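PDB 5NF4: minor fimbrium tip subunit Mfa3 from Porphyromonas gingivalis ATCC 33277, which forms part of the tip of the minor fimbriae, filaments that mediate biofilm formation and adhesion to host cells and other oral bacteria. Local coordinates for residues F114-I119 with S133-F138. Residues are numbered along the deposited sequence; the frame is centred on the assembly and turned at random.
Sequences FFVANI and SDMNHF. With FMT (formic acid), chain C.
Met135, reaching from helix 132-140 toward the strand, lays its side chain across one face of the Phe114 ring on strand 109-117. Met135 CB leads away from the helix, with Met135 CG anti to the backbone N (chi1 -179°). This brings Met135 CG above the centre of the Phe114 ring, 3.3 Å from the centroid and only 8° off the ring normal. This is a CH-pi contact, and the nearest ring atom, Phe114 CG, lies 3.4 Å from Met135 CG. The chain then bends at chi2 and chi3. Met135 SD lies obliquely over the Phe114 ring, 4.4 Å from its centroid, a Met-aromatic contact. Met135 SD also meets Phe114 CB at 3.9 Å. At the tip, Met135 CE touches Phe114 CB and CD2 and comes to 4.5 Å from Val116 CG2, while Leu75 and Phe77 of the adjacent strand 71-78 add further apolar contacts to Met135.

At the rim of the same ring, Asn136 OD1 comes near the ring plane, 3.5 Å from Phe114 CE2, with the amide turned 70° against the ring. Further along, where the chain has left the strand, Ile119 CG2 meets the edge of the Phe138 ring, 4.4 Å from Phe138 CZ. Met122 and Ala125 of helix 122-126 also pack on Phe138, and Arg143 makes a cation-pi contact with it. His137 ND1 donates a nearly straight in-plane hydrogen bond, 3.0 Å, to O2 of a formic acid probably from the crystallisation liquor.

Helix 132-140 follows strand 109-117 after a connection that includes the short helix 122-126, and packs over one side of the beta-structure, with Phe115 directed away from it. No hydrogen bond links the two segments: the hold is apolar and dispersive, supplemented probably by a weak electrostatic attraction between the Asn136 carbonyl oxygen and the electropositive ring edge of Phe114.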
loop_
_atom_site.group_PDB
_atom_site.type_symbol
_atom_site.label_atom_id
_atom_site.label_comp_id
_atom_site.label_asym_id
_atom_site.label_seq_id
_atom_site.Cartn_x
_atom_site.Cartn_y
_atom_site.Cartn_z
ATOM N N PHE A 114 13.296 6.715 9.525
ATOM C CA PHE A 114 11.871 6.413 9.369
ATOM C C PHE A 114 11.237 7.547 8.595
ATOM O O PHE A 114 11.391 8.703 8.955
ATOM C CB PHE A 114 11.151 6.250 10.715
ATOM C CG PHE A 114 11.634 5.097 11.529
ATOM C CD1 PHE A 114 12.838 5.196 12.233
ATOM C CD2 PHE A 114 10.900 3.922 11.620
ATOM C CE1 PHE A 114 13.289 4.142 13.007
ATOM C CE2 PHE A 114 11.346 2.862 12.400
ATOM C CZ PHE A 114 12.580 2.976 13.088
ATOM N N PHE A 115 10.462 7.190 7.566
ATOM C CA PHE A 115 9.775 8.155 6.740
ATOM C C PHE A 115 8.281 7.809 6.755
ATOM O O PHE A 115 7.909 6.669 6.490
ATOM C CB PHE A 115 10.280 8.150 5.299
ATOM C CG PHE A 115 11.700 8.647 5.156
ATOM C CD1 PHE A 115 12.766 7.775 5.281
ATOM C CD2 PHE A 115 11.943 9.981 4.927
ATOM C CE1 PHE A 115 14.063 8.224 5.149
ATOM C CE2 PHE A 115 13.247 10.460 4.787
ATOM C CZ PHE A 115 14.307 9.584 4.900
ATOM N N VAL A 116 7.467 8.809 7.072
ATOM C CA VAL A 116 6.004 8.652 7.174
ATOM C C VAL A 116 5.347 9.801 6.408
ATOM O O VAL A 116 5.586 10.955 6.716
ATOM C CB VAL A 116 5.544 8.647 8.655
ATOM C CG1 VAL A 116 4.050 8.530 8.746
ATOM C CG2 VAL A 116 6.168 7.447 9.390
ATOM N N ALA A 117 4.477 9.484 5.437
ATOM C CA ALA A 117 3.860 10.493 4.611
ATOM C C ALA A 117 2.348 10.446 4.716
ATOM O O ALA A 117 1.787 9.370 4.927
ATOM C CB ALA A 117 4.262 10.327 3.158
ATOM N N ASN A 118 1.745 11.629 4.619
ATOM C CA ASN A 118 0.292 11.771 4.555
ATOM C C ASN A 118 -0.454 11.212 5.770
ATOM O O ASN A 118 -1.594 10.778 5.665
ATOM C CB ASN A 118 -0.202 11.096 3.287
ATOM C CG ASN A 118 0.296 11.792 2.039
ATOM O OD1 ASN A 118 0.659 12.970 2.090
ATOM N ND2 ASN A 118 0.268 11.088 0.899
ATOM N N ILE A 119 0.182 11.257 6.918
ATOM C CA ILE A 119 -0.465 10.889 8.171
ATOM C C ILE A 119 -1.023 12.150 8.846
ATOM O O ILE A 119 -0.307 13.126 9.066
ATOM C CB ILE A 119 0.541 10.145 9.082
ATOM C CG1 ILE A 119 0.920 8.795 8.456
ATOM C CG2 ILE A 119 -0.008 9.957 10.492
ATOM C CD1 ILE A 119 -0.260 7.857 8.193
ATOM N N SER A 133 12.149 3.016 20.308
ATOM C CA SER A 133 11.112 2.101 20.787
ATOM C C SER A 133 9.726 2.682 20.501
ATOM O O SER A 133 8.826 1.981 19.977
ATOM C CB SER A 133 11.292 1.823 22.292
ATOM O OG SER A 133 10.189 1.084 22.785
ATOM N N ASP A 134 9.553 3.972 20.819
ATOM C CA ASP A 134 8.314 4.675 20.506
ATOM C C ASP A 134 8.060 4.680 19.011
ATOM O O ASP A 134 6.930 4.554 18.551
ATOM C CB ASP A 134 8.337 6.117 20.990
ATOM C CG ASP A 134 8.398 6.238 22.500
ATOM O OD1 ASP A 134 7.973 5.314 23.206
ATOM O OD2 ASP A 134 8.898 7.276 22.981
ATOM N N MET A 135 9.123 4.894 18.255
ATOM C CA MET A 135 9.012 5.015 16.811
ATOM C C MET A 135 8.511 3.701 16.204
ATOM O O MET A 135 7.581 3.677 15.369
ATOM C CB MET A 135 10.371 5.398 16.186
ATOM C CG MET A 135 10.312 5.564 14.652
ATOM S SD MET A 135 9.578 7.082 14.135
ATOM C CE MET A 135 8.090 6.509 13.314
ATOM N N ASN A 136 9.102 2.593 16.625
ATOM C CA ASN A 136 8.622 1.298 16.165
ATOM C C ASN A 136 7.176 0.986 16.601
ATOM O O ASN A 136 6.414 0.438 15.809
ATOM C CB ASN A 136 9.553 0.200 16.609
ATOM C CG ASN A 136 10.812 0.150 15.731
ATOM O OD1 ASN A 136 10.718 0.144 14.503
ATOM N ND2 ASN A 136 11.973 0.155 16.349
ATOM N N HIS A 137 6.807 1.338 17.829
ATOM C CA HIS A 137 5.403 1.178 18.243
ATOM C C HIS A 137 4.492 1.974 17.320
ATOM O O HIS A 137 3.426 1.470 16.899
ATOM C CB HIS A 137 5.205 1.603 19.714
ATOM C CG HIS A 137 5.710 0.606 20.725
ATOM N ND1 HIS A 137 5.457 -0.750 20.655
ATOM C CD2 HIS A 137 6.434 0.788 21.857
ATOM C CE1 HIS A 137 6.023 -1.357 21.689
ATOM N NE2 HIS A 137 6.621 -0.447 22.434
ATOM N N PHE A 138 4.877 3.208 16.995
ATOM C CA PHE A 138 4.074 4.062 16.138
ATOM C C PHE A 138 3.911 3.432 14.759
ATOM O O PHE A 138 2.800 3.410 14.201
ATOM C CB PHE A 138 4.714 5.461 16.017
ATOM C CG PHE A 138 3.898 6.458 15.230
ATOM C CD1 PHE A 138 3.990 6.512 13.834
ATOM C CD2 PHE A 138 3.014 7.315 15.876
ATOM C CE1 PHE A 138 3.240 7.449 13.114
ATOM C CE2 PHE A 138 2.245 8.225 15.168
ATOM C CZ PHE A 138 2.347 8.299 13.788
HETATM C C FMT C . 2.887 -3.227 18.563
HETATM O O1 FMT C . 1.935 -3.485 19.286
HETATM O O2 FMT C . 3.655 -2.311 18.849
#